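Local coordinates for protein ochratoxinase (Aspergillus niger, PDB 4C65) that releases C-terminal aromatic residues such as phenylalanine as a zinc-dependent carboxypeptidase and thereby hydrolyses the mycotoxin ochratoxin A to ochratoxin alpha, at residues L14-D19 / V58-P63; Y164-P169 / P178-D183; A191-I196 / A235-R240; H247-I252 / D270-E275; A393-P398 / A410-W415. All coordinates share one frame; numbering follows the deposited sequence.

Contact 1 of 5, residues L14-D19 / V58-P63; sequences LLIPGD and VPVLMP
Leu14 and Leu15 run beside Val60 and Leu61 as parallel neighbours in a sheet that probably belongs, at this end, to the smaller beta-sandwich domain, and three backbone hydrogen bonds tie the two lengths of chain together. Leu14 uses both its polar backbone atoms: its N donates to Pro59 O at 2.8 Å, and its O accepts from Leu61 N at 2.9 Å. The third bond, from Ile16 N to Leu61 O, is also 2.8 Å and close to straight, with 170° at the hydrogen. CA-H...O contacts accompany the bonds, and one follows the last of them, Met62 CA to Ile16 O at 3.3 Å.

The apolar contacts fall on both faces of the pairing. On one, Leu15 and Leu61 lie side by side and point the same way, with Leu15 CD1 4.0 Å from Leu61 CD2. On the other, Leu14 stands beside Val60, and the Ile16 side chain crosses that of Val60 at a slant. With CG1 anti to its carbonyl carbon (chi1 -58°), Ile16 brings CD1 to 3.9 Å from Val60 CG1, while its CB sits 4.0 Å from Met62 CB. Helix 358-365 covers this end through Leu359 and Ile362, which both touch Ile16.

Where the chains part, Pro63 takes over: its CG packs on Pro17 O at 3.4 Å. Gly18 turns the first chain at a positive phi of 113°. The chemistry therefore implies a short parallel pairing that stops where Pro63 has no N-H to offer Ile16 O, with aliphatic contacts on both faces.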
# COMPACT_ATOMS: atom_id res chain seq x y z
N LEU A 14 -2.06 -61.95 19.30
CA LEU A 14 -0.93 -61.22 19.86
C LEU A 14 -1.31 -59.75 20.03
O LEU A 14 -1.80 -59.12 19.10
CB LEU A 14 0.27 -61.34 18.91
CG LEU A 14 1.57 -60.68 19.35
CD1 LEU A 14 2.20 -61.45 20.50
CD2 LEU A 14 2.52 -60.58 18.17
N LEU A 15 -1.05 -59.21 21.22
CA LEU A 15 -1.33 -57.81 21.50
C LEU A 15 -0.04 -57.08 21.83
O LEU A 15 0.63 -57.42 22.80
CB LEU A 15 -2.35 -57.66 22.62
CG LEU A 15 -2.87 -56.23 22.88
CD1 LEU A 15 -4.33 -56.24 23.27
CD2 LEU A 15 -2.06 -55.50 23.94
N ILE A 16 0.30 -56.09 21.00
CA ILE A 16 1.50 -55.29 21.16
C ILE A 16 1.06 -53.96 21.78
O ILE A 16 0.44 -53.14 21.09
CB ILE A 16 2.22 -55.08 19.81
CG1 ILE A 16 2.58 -56.44 19.20
CG2 ILE A 16 3.48 -54.25 20.00
CD1 ILE A 16 2.82 -56.43 17.71
N PRO A 17 1.33 -53.76 23.08
CA PRO A 17 0.77 -52.61 23.75
C PRO A 17 1.40 -51.27 23.35
O PRO A 17 0.80 -50.22 23.58
CB PRO A 17 1.00 -52.93 25.23
CG PRO A 17 2.24 -53.73 25.23
CD PRO A 17 2.14 -54.58 23.99
N GLY A 18 2.60 -51.30 22.79
CA GLY A 18 3.29 -50.07 22.39
C GLY A 18 4.53 -49.82 23.22
O GLY A 18 5.62 -49.58 22.68
N ASP A 19 4.37 -49.89 24.55
CA ASP A 19 5.51 -49.84 25.45
C ASP A 19 5.36 -50.97 26.46
O ASP A 19 4.67 -50.82 27.44
CB ASP A 19 5.56 -48.49 26.18
CG ASP A 19 6.80 -48.34 27.06
OD1 ASP A 19 7.68 -49.22 27.10
OD2 ASP A 19 6.92 -47.30 27.72
N VAL A 58 -8.86 -60.99 15.89
CA VAL A 58 -7.79 -60.65 14.96
C VAL A 58 -6.48 -61.28 15.42
O VAL A 58 -6.28 -61.51 16.60
CB VAL A 58 -7.61 -59.11 14.84
CG1 VAL A 58 -8.91 -58.46 14.41
CG2 VAL A 58 -7.13 -58.50 16.16
N PRO A 59 -5.57 -61.53 14.47
CA PRO A 59 -4.29 -62.15 14.85
C PRO A 59 -3.40 -61.23 15.65
O PRO A 59 -2.79 -61.67 16.62
CB PRO A 59 -3.63 -62.49 13.50
CG PRO A 59 -4.70 -62.37 12.47
CD PRO A 59 -5.72 -61.41 13.02
N VAL A 60 -3.33 -59.96 15.26
CA VAL A 60 -2.44 -58.99 15.90
C VAL A 60 -3.14 -57.67 16.14
O VAL A 60 -3.76 -57.12 15.23
CB VAL A 60 -1.17 -58.74 15.04
CG1 VAL A 60 -0.27 -57.71 15.70
CG2 VAL A 60 -0.41 -60.05 14.85
N LEU A 61 -2.97 -57.13 17.34
CA LEU A 61 -3.51 -55.84 17.70
C LEU A 61 -2.41 -54.94 18.28
O LEU A 61 -1.55 -55.42 19.03
CB LEU A 61 -4.63 -56.00 18.72
CG LEU A 61 -5.62 -54.86 18.83
CD1 LEU A 61 -6.57 -54.82 17.64
CD2 LEU A 61 -6.41 -54.99 20.13
N MET A 62 -2.46 -53.66 17.94
CA MET A 62 -1.47 -52.70 18.40
C MET A 62 -2.03 -51.29 18.36
O MET A 62 -3.13 -51.07 17.82
CB MET A 62 -0.21 -52.80 17.54
CG MET A 62 -0.39 -52.49 16.06
SD MET A 62 1.19 -52.45 15.17
CE MET A 62 1.81 -50.84 15.68
N PRO A 63 -1.31 -50.32 18.92
CA PRO A 63 -1.77 -48.94 18.79
C PRO A 63 -1.71 -48.44 17.37
O PRO A 63 -0.88 -48.89 16.58
CB PRO A 63 -0.77 -48.13 19.64
CG PRO A 63 -0.02 -49.13 20.45
CD PRO A 63 -0.04 -50.39 19.65

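Contact 2 of 5, residues Y164-P169 / P178-D183; sequences YGVMNP and PLCIAD
A single water bridges the two backbones where they are too far apart to bond directly: it accepts from Val166 N at 2.7 Å and donates to Ile181 O at 2.8 Å. Two residues earlier in the first segment the chains do meet, Ile181 N donating to Tyr164 O at 3.1 Å. That donor stands above the carbonyl plane, 56° out of it, instead of on a lone pair. Tyr164 closes helix 157-164 and Gly165 is the first residue to leave it, so the helix end is tied to strand 179-181, the partner of strand 142-144 in a small parallel sheet. About 8 Å separates the side chains of Leu179 and Lys204, a ligand of both zinc ions.

Tyr164 lies across Pro178 and Leu179 at about a right angle to both. Its CG stands anti to the carbonyl carbon (chi1 -60°), which lays the ring beside the strand, with Leu179 CB over one face near the rim and Pro178 CD 3.8 Å from Tyr164 CE1. Further along, Val166 CG1 meets Cys180 SG at 3.5 Å. Asp183, at the far end, forms salt bridges to Arg190 and Arg193 of a neighbouring subunit.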
# COMPACT_ATOMS: atom_id res chain seq x y z
N TYR A 164 4.63 -14.47 2.83
CA TYR A 164 4.80 -15.20 4.08
C TYR A 164 5.30 -14.41 5.26
O TYR A 164 5.44 -14.96 6.33
CB TYR A 164 5.75 -16.37 3.84
CG TYR A 164 5.26 -17.34 2.80
CD1 TYR A 164 3.95 -17.74 2.77
CD2 TYR A 164 6.12 -17.88 1.86
CE1 TYR A 164 3.50 -18.67 1.83
CE2 TYR A 164 5.69 -18.79 0.90
CZ TYR A 164 4.38 -19.19 0.89
OH TYR A 164 3.91 -20.09 -0.04
N GLY A 165 5.58 -13.13 5.06
CA GLY A 165 6.08 -12.28 6.13
C GLY A 165 4.98 -11.97 7.12
O GLY A 165 3.81 -12.22 6.84
N VAL A 166 5.36 -11.39 8.24
CA VAL A 166 4.42 -11.09 9.32
C VAL A 166 4.16 -9.59 9.44
O VAL A 166 3.55 -9.14 10.41
CB VAL A 166 4.88 -11.66 10.69
CG1 VAL A 166 5.11 -13.16 10.58
CG2 VAL A 166 6.13 -10.95 11.22
N MET A 167 4.67 -8.82 8.47
CA MET A 167 4.32 -7.41 8.33
C MET A 167 3.24 -7.29 7.23
O MET A 167 2.97 -8.27 6.50
CB MET A 167 5.55 -6.59 7.91
CG MET A 167 5.99 -6.81 6.44
SD MET A 167 6.76 -8.44 6.08
CE MET A 167 8.34 -8.22 6.89
N ASN A 168 2.66 -6.11 7.10
CA ASN A 168 1.72 -5.80 6.02
C ASN A 168 0.52 -6.73 5.92
O ASN A 168 0.33 -7.38 4.91
CB ASN A 168 2.43 -5.76 4.67
CG ASN A 168 3.48 -4.66 4.63
OD1 ASN A 168 3.96 -4.19 5.68
ND2 ASN A 168 3.86 -4.26 3.42
N PRO A 169 -0.29 -6.76 6.96
CA PRO A 169 -1.53 -7.47 6.85
C PRO A 169 -2.36 -6.99 5.66
O PRO A 169 -2.35 -5.80 5.31
CB PRO A 169 -2.22 -7.17 8.20
CG PRO A 169 -1.57 -5.95 8.71
CD PRO A 169 -0.16 -6.07 8.25
N PRO A 178 2.18 -22.29 4.11
CA PRO A 178 3.03 -23.36 4.58
C PRO A 178 4.29 -22.87 5.26
O PRO A 178 4.96 -23.63 5.95
CB PRO A 178 3.38 -24.12 3.31
CG PRO A 178 3.13 -23.22 2.18
CD PRO A 178 2.20 -22.13 2.65
N LEU A 179 4.58 -21.61 5.08
CA LEU A 179 5.78 -21.04 5.58
C LEU A 179 5.59 -19.64 6.10
O LEU A 179 4.75 -18.89 5.64
CB LEU A 179 6.81 -21.09 4.46
CG LEU A 179 7.95 -20.06 4.62
CD1 LEU A 179 9.05 -20.74 5.45
CD2 LEU A 179 8.47 -19.48 3.30
N CYS A 180 6.41 -19.30 7.09
CA CYS A 180 6.34 -18.01 7.70
C CYS A 180 7.75 -17.48 7.86
O CYS A 180 8.57 -18.09 8.55
CB CYS A 180 5.62 -18.11 9.03
SG CYS A 180 5.44 -16.52 9.87
N ILE A 181 8.03 -16.33 7.25
CA ILE A 181 9.32 -15.66 7.37
C ILE A 181 9.23 -14.54 8.39
O ILE A 181 8.37 -13.66 8.32
CB ILE A 181 9.76 -15.05 6.02
CG1 ILE A 181 9.68 -16.04 4.86
CG2 ILE A 181 11.08 -14.34 6.21
CD1 ILE A 181 10.79 -16.98 4.68
N ALA A 182 10.15 -14.56 9.35
CA ALA A 182 10.18 -13.55 10.39
C ALA A 182 11.62 -13.27 10.79
O ALA A 182 12.41 -14.20 10.94
CB ALA A 182 9.36 -14.00 11.61
N ASP A 183 11.93 -12.00 11.00
CA ASP A 183 13.27 -11.60 11.36
C ASP A 183 13.24 -10.68 12.58
O ASP A 183 12.65 -9.60 12.54
CB ASP A 183 13.94 -10.88 10.21
CG ASP A 183 14.11 -11.76 8.99
OD1 ASP A 183 14.84 -12.77 9.06
OD2 ASP A 183 13.48 -11.46 7.96
O HOH W 1 8.02 -10.93 8.31

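Contact 3 of 5, residues A191-I196 / A235-R240; sequences AVRLQI and AARQNR
Ala235 O is gripped twice, by Arg240 N at 2.9 Å and by Gln238 N at 3.1 Å, which arrive from opposite faces of its carbonyl plane. With Asn239 N bonded to Ala236 O, this is a Schellman motif, Asn239 being the C-prime residue with positive phi, and it ends helix 225-237 against the flank of helix 185-198. The turn carries Arg240 back toward Ile196, and a bend of its chain at chi2 (65°) folds the guanidinium back over Ile196 CD1. That methyl lies over one face of the group, 3.4 Å from Arg240 NE, the two side chains coming from opposite directions. A little earlier, Val192 CG1 sits 3.9 Å from Ala235 N.

Arg193 and Arg237 bring their NH2 atoms within 3.6 Å, with guanidinium planes 81° apart. Glu234 forms salt bridges to both, OE1 to Arg193 NE and OE2 to Arg237 NH2, so the two guanidiniums gather round one carboxylate. Arg193 is also bound by Asp183 and Glu227 of a neighbouring subunit, so the helix pair lies at a contact between subunits of the octamer.

The Arg240 guanidinium is fixed in rotation by acceptors at its rim. NH2 reaches Ala200 O, and NH1 donates to Gln238 O at 2.8 Å, with that oxygen only 4° out of the guanidinium plane.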
# COMPACT_ATOMS: atom_id res chain seq x y z
N ALA A 191 4.97 -14.34 14.52
CA ALA A 191 5.06 -15.56 13.76
C ALA A 191 4.51 -16.74 14.50
O ALA A 191 3.70 -17.50 13.95
CB ALA A 191 6.49 -15.83 13.34
N VAL A 192 4.94 -16.93 15.76
CA VAL A 192 4.43 -18.04 16.56
C VAL A 192 2.92 -17.86 16.79
O VAL A 192 2.14 -18.80 16.62
CB VAL A 192 5.15 -18.12 17.92
CG1 VAL A 192 4.49 -19.19 18.79
CG2 VAL A 192 6.61 -18.46 17.73
N ARG A 193 2.51 -16.64 17.15
CA ARG A 193 1.12 -16.37 17.45
C ARG A 193 0.21 -16.62 16.25
O ARG A 193 -0.89 -17.15 16.40
CB ARG A 193 0.97 -14.95 17.96
CG ARG A 193 1.58 -14.75 19.33
CD ARG A 193 1.78 -13.28 19.69
NE ARG A 193 2.53 -13.17 20.94
CZ ARG A 193 2.74 -12.03 21.60
NH1 ARG A 193 2.25 -10.90 21.18
NH2 ARG A 193 3.43 -12.06 22.72
N LEU A 194 0.67 -16.32 15.05
CA LEU A 194 -0.13 -16.57 13.86
C LEU A 194 -0.36 -18.06 13.62
O LEU A 194 -1.38 -18.45 13.05
CB LEU A 194 0.52 -15.96 12.64
CG LEU A 194 0.43 -14.44 12.47
CD1 LEU A 194 1.42 -13.99 11.41
CD2 LEU A 194 -0.97 -14.02 12.06
N GLN A 195 0.55 -18.92 14.06
CA GLN A 195 0.32 -20.36 13.91
C GLN A 195 -0.67 -20.83 14.95
O GLN A 195 -1.61 -21.58 14.64
CB GLN A 195 1.62 -21.15 14.00
CG GLN A 195 2.73 -20.66 13.10
CD GLN A 195 2.23 -20.06 11.79
OE1 GLN A 195 1.46 -20.68 11.06
NE2 GLN A 195 2.75 -18.88 11.45
N ILE A 196 -0.50 -20.39 16.19
CA ILE A 196 -1.47 -20.73 17.25
C ILE A 196 -2.86 -20.28 16.80
O ILE A 196 -3.84 -21.00 17.01
CB ILE A 196 -1.15 -20.04 18.58
CG1 ILE A 196 0.22 -20.47 19.11
CG2 ILE A 196 -2.22 -20.34 19.60
CD1 ILE A 196 0.30 -21.92 19.54
N ALA A 235 5.69 -20.35 22.34
CA ALA A 235 5.03 -21.65 22.24
C ALA A 235 4.61 -22.17 23.61
O ALA A 235 3.47 -22.55 23.81
CB ALA A 235 5.94 -22.65 21.57
N ALA A 236 5.55 -22.09 24.55
CA ALA A 236 5.36 -22.57 25.91
C ALA A 236 4.19 -21.92 26.63
O ALA A 236 3.51 -22.58 27.41
CB ALA A 236 6.63 -22.37 26.70
N ARG A 237 3.95 -20.64 26.40
CA ARG A 237 2.86 -19.93 27.08
C ARG A 237 1.48 -20.47 26.70
O ARG A 237 0.55 -20.38 27.47
CB ARG A 237 2.96 -18.44 26.84
CG ARG A 237 2.19 -17.59 27.82
CD ARG A 237 2.85 -16.26 28.02
NE ARG A 237 3.05 -15.68 26.71
CZ ARG A 237 4.21 -15.30 26.19
NH1 ARG A 237 5.37 -15.34 26.86
NH2 ARG A 237 4.18 -14.84 24.96
N GLN A 238 1.38 -21.09 25.52
CA GLN A 238 0.16 -21.72 25.10
C GLN A 238 0.29 -23.26 25.13
O GLN A 238 -0.48 -23.97 24.50
CB GLN A 238 -0.24 -21.24 23.69
CG GLN A 238 -0.35 -19.73 23.54
CD GLN A 238 -1.30 -19.13 24.55
OE1 GLN A 238 -2.39 -19.65 24.79
NE2 GLN A 238 -0.92 -18.01 25.11
N ASN A 239 1.26 -23.76 25.90
CA ASN A 239 1.45 -25.20 26.06
C ASN A 239 1.79 -25.93 24.78
O ASN A 239 1.33 -27.07 24.56
CB ASN A 239 0.25 -25.85 26.76
CG ASN A 239 0.53 -26.12 28.23
OD1 ASN A 239 1.28 -25.40 28.88
ND2 ASN A 239 -0.12 -27.12 28.76
N ARG A 240 2.59 -25.29 23.93
CA ARG A 240 3.16 -25.96 22.78
C ARG A 240 4.68 -26.13 23.04
O ARG A 240 5.30 -25.32 23.71
CB ARG A 240 2.97 -25.17 21.53
CG ARG A 240 1.65 -25.41 20.82
CD ARG A 240 0.45 -24.97 21.62
NE ARG A 240 -0.72 -24.93 20.76
CZ ARG A 240 -1.95 -24.58 21.13
NH1 ARG A 240 -2.22 -24.24 22.38
NH2 ARG A 240 -2.90 -24.55 20.22

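Contact 4 of 5, residues H247-I252 / D270-E275; sequences HGKAGI and DEEVWE
This is a two-helix contact, a salt-bridge network backed by a small apolar patch, between the first turns of helix 249-258 and helix 271-280 on the outside of the barrel. Lys249 carries the polar part. Its chain is extended from CG to NZ, and with CG anti to the backbone N (chi1 -164°) it reaches across to the other helix and puts NZ between two carboxylates. Asp270 OD2 receives Lys249 NZ at 2.6 Å through its syn lone pair, on the side of the other oxygen. NZ is 2.9 Å from Glu272 OE1, which it meets from above the carboxylate plane, 41° out of it. Lys249 crosses both acids at about a right angle.

Asp270 does two jobs with one carboxylate. As the N-cap of helix 271-280 it accepts from Val273 N through OD1 at 3.2 Å, with 167° at the hydrogen, while OD2 takes the lysine. The capping bond probably holds the carboxylate in orientation for Lys249, and the nearby ammonium and helix start would both favour its negative charge.

Beneath the charged layer Ile252 and Val273 meet, also at about a right angle. Ile252 CG2 touches both branches of the valine, at 3.7 Å from Val273 CG1 and 3.9 Å from Val273 CG2. Ile252 is buried, and its side chain comes within about 8 Å of that of His265, a ligand of the second zinc ion. Helices that follow successive parallel strands, here 242-246 and 262-263, and pack side by side around them are the hallmark of a TIM barrel.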
# COMPACT_ATOMS: atom_id res chain seq x y z
N HIS A 247 20.59 -29.84 11.33
CA HIS A 247 21.56 -30.77 10.77
C HIS A 247 22.88 -30.58 11.50
O HIS A 247 23.28 -31.42 12.31
CB HIS A 247 21.71 -30.57 9.26
CG HIS A 247 20.55 -31.09 8.46
ND1 HIS A 247 20.27 -32.43 8.35
CD2 HIS A 247 19.60 -30.45 7.74
CE1 HIS A 247 19.19 -32.60 7.61
NE2 HIS A 247 18.77 -31.41 7.23
N GLY A 248 23.55 -29.47 11.21
CA GLY A 248 24.85 -29.21 11.81
C GLY A 248 24.77 -29.07 13.32
O GLY A 248 23.74 -28.67 13.86
N LYS A 249 25.87 -29.38 14.00
CA LYS A 249 25.92 -29.28 15.45
C LYS A 249 25.64 -27.85 15.98
O LYS A 249 24.96 -27.69 17.01
CB LYS A 249 27.27 -29.77 15.98
CG LYS A 249 27.21 -30.05 17.46
CD LYS A 249 28.42 -30.80 17.98
CE LYS A 249 28.41 -30.73 19.50
NZ LYS A 249 29.50 -31.54 20.08
N ALA A 250 26.13 -26.82 15.29
CA ALA A 250 25.83 -25.41 15.67
C ALA A 250 24.31 -25.21 15.85
O ALA A 250 23.87 -24.66 16.86
CB ALA A 250 26.36 -24.44 14.63
N GLY A 251 23.54 -25.66 14.87
CA GLY A 251 22.09 -25.55 14.92
C GLY A 251 21.46 -26.43 15.99
O GLY A 251 20.56 -25.98 16.71
N ILE A 252 21.94 -27.67 16.10
CA ILE A 252 21.48 -28.59 17.15
C ILE A 252 21.64 -27.96 18.52
O ILE A 252 20.70 -27.93 19.30
CB ILE A 252 22.25 -29.92 17.13
CG1 ILE A 252 21.99 -30.67 15.82
CG2 ILE A 252 21.82 -30.79 18.29
CD1 ILE A 252 22.86 -31.92 15.63
N ASP A 270 26.24 -35.97 18.20
CA ASP A 270 27.35 -36.77 18.69
C ASP A 270 27.10 -37.06 20.15
O ASP A 270 26.00 -36.79 20.65
CB ASP A 270 28.67 -36.03 18.50
CG ASP A 270 28.68 -34.68 19.18
OD1 ASP A 270 27.72 -34.33 19.90
OD2 ASP A 270 29.68 -33.94 18.98
N GLU A 271 28.10 -37.61 20.85
CA GLU A 271 27.92 -37.99 22.24
C GLU A 271 27.38 -36.85 23.10
O GLU A 271 26.47 -37.06 23.88
CB GLU A 271 29.20 -38.56 22.83
CG GLU A 271 28.92 -39.16 24.20
CD GLU A 271 30.12 -39.76 24.93
OE1 GLU A 271 31.20 -40.06 24.34
OE2 GLU A 271 30.00 -39.93 26.16
N GLU A 272 27.94 -35.66 22.94
CA GLU A 272 27.50 -34.50 23.71
C GLU A 272 26.01 -34.21 23.52
O GLU A 272 25.30 -33.96 24.49
CB GLU A 272 28.34 -33.27 23.34
CG GLU A 272 27.81 -31.97 23.93
CD GLU A 272 28.74 -30.79 23.73
OE1 GLU A 272 29.67 -30.87 22.89
OE2 GLU A 272 28.52 -29.76 24.40
N VAL A 273 25.54 -34.25 22.26
CA VAL A 273 24.13 -34.05 21.91
C VAL A 273 23.21 -35.12 22.53
O VAL A 273 22.17 -34.80 23.10
CB VAL A 273 23.93 -34.08 20.39
CG1 VAL A 273 22.45 -33.99 20.04
CG2 VAL A 273 24.68 -32.93 19.74
N TRP A 274 23.59 -36.39 22.42
CA TRP A 274 22.77 -37.48 22.95
C TRP A 274 22.54 -37.30 24.45
O TRP A 274 21.40 -37.37 24.93
CB TRP A 274 23.39 -38.85 22.68
CG TRP A 274 23.77 -39.09 21.23
CD1 TRP A 274 23.10 -38.65 20.13
CD2 TRP A 274 24.90 -39.83 20.74
NE1 TRP A 274 23.74 -39.07 18.99
CE2 TRP A 274 24.85 -39.79 19.34
CE3 TRP A 274 25.95 -40.51 21.36
CZ2 TRP A 274 25.82 -40.39 18.54
CZ3 TRP A 274 26.91 -41.14 20.56
CH2 TRP A 274 26.84 -41.07 19.17
N GLU A 275 23.62 -37.03 25.19
CA GLU A 275 23.52 -36.81 26.63
C GLU A 275 22.64 -35.62 26.97
O GLU A 275 21.80 -35.72 27.87
CB GLU A 275 24.92 -36.60 27.24
CG GLU A 275 25.74 -37.88 27.27
CD GLU A 275 24.93 -39.06 27.78
OE1 GLU A 275 24.36 -38.93 28.89
OE2 GLU A 275 24.83 -40.10 27.06

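Contact 5 of 5, residues A393-P398 / A410-W415; sequences ALEENP and AVTHVW
Thr412 and His413 both face Ala393 across the strands, a classic beta bulge in the antiparallel pairing of strands 391-394 and 411-416, probably in the beta-sandwich part of the enzyme. Ala393 bonds to each of them: its N donates to His413 O at 2.9 Å, and its O accepts from Thr412 N at the same 2.9 Å. The register then shifts by one, so that Leu394 lies opposite Val411 in a non-hydrogen-bonded pair, and Glu395 N reaches Ala410 O at 2.9 Å, lying in the carbonyl plane.

The small methyl of Ala393 lets two larger side chains close round it. Its CB is 3.6 Å from His413 CB and equally 3.6 Å from Thr412 OG1. The threonine holds OG1 between its backbone N and carbonyl carbon (chi1 58°), which turns the hydroxyl onto Ala393 and leaves CG2 anti to the carbonyl carbon, on the side of Glu395. The Glu395 side chain, extended beyond CG, crosses Thr412 at about a right angle. His413 has CG anti to its carbonyl carbon (chi1 -66°); the ring leads away from the neighbouring strand and meets the ring of His56, with planes at about 75°.

On the other face Leu394 packs on Val60 and Met62 of strand 60-67. Back at the bulge, a hydrogen bond joins the hydroxyl to the imidazole: Thr412 OG1 lies in the plane of the His413 ring, at its edge, 2.7 Å from His413 ND1.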
# COMPACT_ATOMS: atom_id res chain seq x y z
N ALA A 393 -5.52 -53.41 13.71
CA ALA A 393 -5.34 -54.85 13.65
C ALA A 393 -4.57 -55.22 12.41
O ALA A 393 -4.77 -54.63 11.35
CB ALA A 393 -6.67 -55.57 13.67
N LEU A 394 -3.72 -56.22 12.55
CA LEU A 394 -2.91 -56.72 11.46
C LEU A 394 -3.13 -58.19 11.24
O LEU A 394 -3.48 -58.93 12.17
CB LEU A 394 -1.43 -56.49 11.75
CG LEU A 394 -0.85 -55.12 11.42
CD1 LEU A 394 -1.08 -54.18 12.56
CD2 LEU A 394 0.63 -55.18 11.11
N GLU A 395 -2.91 -58.62 10.01
CA GLU A 395 -3.02 -60.03 9.64
C GLU A 395 -1.77 -60.81 10.03
O GLU A 395 -1.87 -61.99 10.31
CB GLU A 395 -3.24 -60.14 8.15
CG GLU A 395 -4.20 -61.25 7.68
CD GLU A 395 -4.63 -61.07 6.21
OE1 GLU A 395 -4.42 -59.96 5.64
OE2 GLU A 395 -5.18 -62.04 5.59
N GLU A 396 -0.61 -60.16 10.07
CA GLU A 396 0.65 -60.84 10.41
C GLU A 396 1.42 -60.10 11.48
O GLU A 396 1.19 -58.93 11.74
CB GLU A 396 1.56 -61.02 9.19
CG GLU A 396 1.14 -62.23 8.31
CD GLU A 396 0.62 -61.92 6.92
OE1 GLU A 396 0.80 -60.78 6.42
OE2 GLU A 396 0.07 -62.88 6.31
N ASN A 397 2.35 -60.82 12.09
CA ASN A 397 3.13 -60.34 13.22
C ASN A 397 4.30 -59.47 12.75
O ASN A 397 5.25 -59.99 12.18
CB ASN A 397 3.64 -61.52 14.04
CG ASN A 397 4.45 -61.10 15.24
OD1 ASN A 397 4.56 -59.92 15.56
ND2 ASN A 397 5.06 -62.06 15.88
N PRO A 398 4.21 -58.15 12.98
CA PRO A 398 5.25 -57.25 12.52
C PRO A 398 6.59 -57.46 13.22
O PRO A 398 7.61 -57.04 12.69
CB PRO A 398 4.66 -55.88 12.80
CG PRO A 398 3.78 -56.09 13.98
CD PRO A 398 3.19 -57.45 13.79
N ALA A 410 -2.54 -55.67 4.85
CA ALA A 410 -2.18 -56.30 6.12
C ALA A 410 -2.74 -55.59 7.35
O ALA A 410 -2.75 -56.17 8.43
CB ALA A 410 -0.66 -56.42 6.26
N VAL A 411 -3.13 -54.33 7.20
CA VAL A 411 -3.88 -53.62 8.23
C VAL A 411 -5.37 -53.83 7.97
O VAL A 411 -5.95 -53.21 7.10
CB VAL A 411 -3.55 -52.12 8.21
CG1 VAL A 411 -4.31 -51.39 9.31
CG2 VAL A 411 -2.06 -51.90 8.36
N THR A 412 -6.00 -54.70 8.74
CA THR A 412 -7.37 -55.12 8.45
C THR A 412 -8.40 -54.25 9.12
O THR A 412 -9.51 -54.13 8.62
CB THR A 412 -7.63 -56.57 8.88
OG1 THR A 412 -7.38 -56.72 10.28
CG2 THR A 412 -6.75 -57.51 8.12
N HIS A 413 -8.05 -53.71 10.30
CA HIS A 413 -8.99 -52.93 11.11
C HIS A 413 -8.33 -51.67 11.57
O HIS A 413 -7.18 -51.71 12.04
CB HIS A 413 -9.44 -53.68 12.36
CG HIS A 413 -10.24 -54.91 12.09
ND1 HIS A 413 -9.69 -56.06 11.58
CD2 HIS A 413 -11.55 -55.17 12.29
CE1 HIS A 413 -10.64 -56.98 11.46
NE2 HIS A 413 -11.77 -56.46 11.88
N VAL A 414 -9.04 -50.55 11.48
CA VAL A 414 -8.55 -49.28 12.00
C VAL A 414 -9.62 -48.57 12.84
O VAL A 414 -10.66 -48.17 12.32
CB VAL A 414 -8.06 -48.35 10.88
CG1 VAL A 414 -7.54 -47.02 11.45
CG2 VAL A 414 -6.96 -49.03 10.07
N TRP A 415 -9.35 -48.43 14.13
CA TRP A 415 -10.14 -47.62 15.04
C TRP A 415 -9.41 -46.30 15.34
O TRP A 415 -8.23 -46.31 15.68
CB TRP A 415 -10.36 -48.33 16.38
CG TRP A 415 -11.31 -49.46 16.34
CD1 TRP A 415 -12.66 -49.40 16.51
CD2 TRP A 415 -10.99 -50.82 16.11
NE1 TRP A 415 -13.20 -50.65 16.42
CE2 TRP A 415 -12.19 -51.55 16.17
CE3 TRP A 415 -9.80 -51.51 15.84
CZ2 TRP A 415 -12.24 -52.93 15.98
CZ3 TRP A 415 -9.85 -52.86 15.65
CH2 TRP A 415 -11.06 -53.56 15.72

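In the fold
Two groups stand on opposite sides of the chain's centre. Contacts 1 and 5 share a sheet, with centres 9 Å apart and a probable hydrogen bond from Leu394 N to Val60 O of 2.8 Å; both lie away from the zinc site. Contacts 2 and 3, with centres 15 Å apart, also touch, Cys180 SG lying 3.7 Å from Ala191 CB, and both reach neighbouring subunits. Contact 4 stands apart, its centre 25 Å from that of contact 3. Contacts 2, 3 and 4 each come near a metal ligand: between side chains, Pro178 is about 8 Å from His71, Val192 about 10 Å from Lys204, and Ile252 about 9 Å from His245.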